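Local atomic coordinates of Drep2 (Drosophila melanogaster, PDB entry 4D2K), a protein that probably takes part in apoptosis-related DNA fragmentation, self-associating through its CIDE domain, the part present here, into higher-order assemblies. Residues V21-V25 / D39-V43. Sequence-based numbering, arbitrary orientation.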
# COMPACT_ATOMS: atom_id res chain seq x y z
N VAL A 21 -0.48 12.55 0.33
CA VAL A 21 -0.92 12.05 1.62
C VAL A 21 -0.03 10.85 1.92
O VAL A 21 0.14 9.95 1.09
CB VAL A 21 -2.40 11.65 1.63
CG1 VAL A 21 -2.77 10.98 2.93
CG2 VAL A 21 -3.31 12.87 1.33
N ARG A 22 0.55 10.85 3.12
CA ARG A 22 1.58 9.93 3.51
C ARG A 22 1.22 9.41 4.88
O ARG A 22 1.19 10.19 5.84
CB ARG A 22 2.91 10.65 3.54
CG ARG A 22 3.38 11.09 2.19
CD ARG A 22 4.71 11.76 2.28
NE ARG A 22 5.13 12.18 0.95
CZ ARG A 22 6.39 12.35 0.58
NH1 ARG A 22 7.37 12.13 1.45
NH2 ARG A 22 6.68 12.73 -0.66
N LYS A 23 0.95 8.11 4.99
CA LYS A 23 0.43 7.53 6.21
C LYS A 23 1.26 6.33 6.67
O LYS A 23 1.96 5.71 5.89
CB LYS A 23 -1.02 7.06 6.01
CG LYS A 23 -1.99 8.17 5.58
CD LYS A 23 -2.29 9.08 6.73
CE LYS A 23 -3.30 10.12 6.35
NZ LYS A 23 -4.02 10.57 7.54
N GLY A 24 1.14 5.98 7.94
CA GLY A 24 1.87 4.84 8.45
C GLY A 24 0.83 3.85 8.91
O GLY A 24 -0.16 4.23 9.54
N VAL A 25 1.04 2.57 8.62
CA VAL A 25 0.11 1.55 9.04
C VAL A 25 0.89 0.44 9.66
O VAL A 25 2.09 0.28 9.39
CB VAL A 25 -0.74 0.98 7.86
CG1 VAL A 25 -1.60 2.07 7.23
CG2 VAL A 25 0.17 0.29 6.83
N ASP A 39 -8.60 2.68 4.50
CA ASP A 39 -9.05 3.55 5.59
C ASP A 39 -8.17 4.79 5.80
O ASP A 39 -8.65 5.90 5.94
CB ASP A 39 -9.13 2.79 6.92
CG ASP A 39 -9.54 3.70 8.08
OD1 ASP A 39 -10.67 4.21 8.06
OD2 ASP A 39 -8.72 3.92 9.00
N LYS A 40 -6.86 4.60 5.86
CA LYS A 40 -5.97 5.71 6.14
C LYS A 40 -5.93 6.71 4.98
O LYS A 40 -5.67 7.91 5.17
CB LYS A 40 -4.56 5.18 6.44
CG LYS A 40 -4.40 4.53 7.83
CD LYS A 40 -4.02 5.55 8.88
CE LYS A 40 -3.32 4.92 10.09
NZ LYS A 40 -4.04 3.75 10.67
N LEU A 41 -6.20 6.24 3.77
CA LEU A 41 -6.20 7.19 2.66
C LEU A 41 -7.62 7.67 2.33
O LEU A 41 -7.81 8.38 1.36
CB LEU A 41 -5.53 6.59 1.43
CG LEU A 41 -4.02 6.92 1.34
CD1 LEU A 41 -3.31 6.54 2.60
CD2 LEU A 41 -3.37 6.21 0.16
N GLY A 42 -8.60 7.31 3.16
CA GLY A 42 -9.96 7.80 2.99
C GLY A 42 -10.67 7.24 1.76
O GLY A 42 -11.56 7.87 1.18
N VAL A 43 -10.31 6.01 1.41
CA VAL A 43 -10.90 5.29 0.30
C VAL A 43 -12.02 4.41 0.84
O VAL A 43 -11.83 3.68 1.82
CB VAL A 43 -9.83 4.40 -0.41
CG1 VAL A 43 -10.45 3.58 -1.54
CG2 VAL A 43 -8.65 5.25 -0.90
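Lys-23 and Lys-40 share a first torsion that sets CG anti to the carbonyl carbon (chi1 -59° and -75°), and each chain then bends at chi2; the backbones themselves bring the two CB atoms to 4.0 Å. The stem of Lys-23 passes Leu-41 in the opposite sense, with its CG 3.6 Å from Leu-41 CD1, and beyond the bend its CE comes within 3.4 Å of the carbonyl O of Lys-40. In Lys-40 the bend and a near-extended chi3 bring CE to 3.3 Å from Gly-24 O, whereas the turn at chi4 (-49°) leaves NZ farther from that oxygen than CE is. Nearer its root, Lys-40 CG rests on Val-25 CG1 at 3.8 Å, and Val-21 CG1 makes a looser apolar approach to Leu-41 CD1. Here the end of helix 30-40 is laid against strand 22-27 of the ubiquitin-like CIDE-N domain. A Schellman motif closes that helix, Gly-42 with its positive phi as C-prime: Val-43 N pairs with Lys-38 O, and Gly-42 N is hydrogen-bonded to Asp-39 O at 3.1 Å. Beneath the lysines, Val-25 and Leu-41 both reach Ile-14 of the neighbouring strand 10-16. Cutting Lys-23 back to an alanine is likely to leave Leu-41 CD1 without the CG methylene packed on it and the Lys-40 carbonyl without the charged chain beside it. No hydrogen bond joins the two segments: lysines serve at this surface seam by their greasy stems, while their ammonium ends probably add no more than a weak attraction to the nearby carbonyl oxygens.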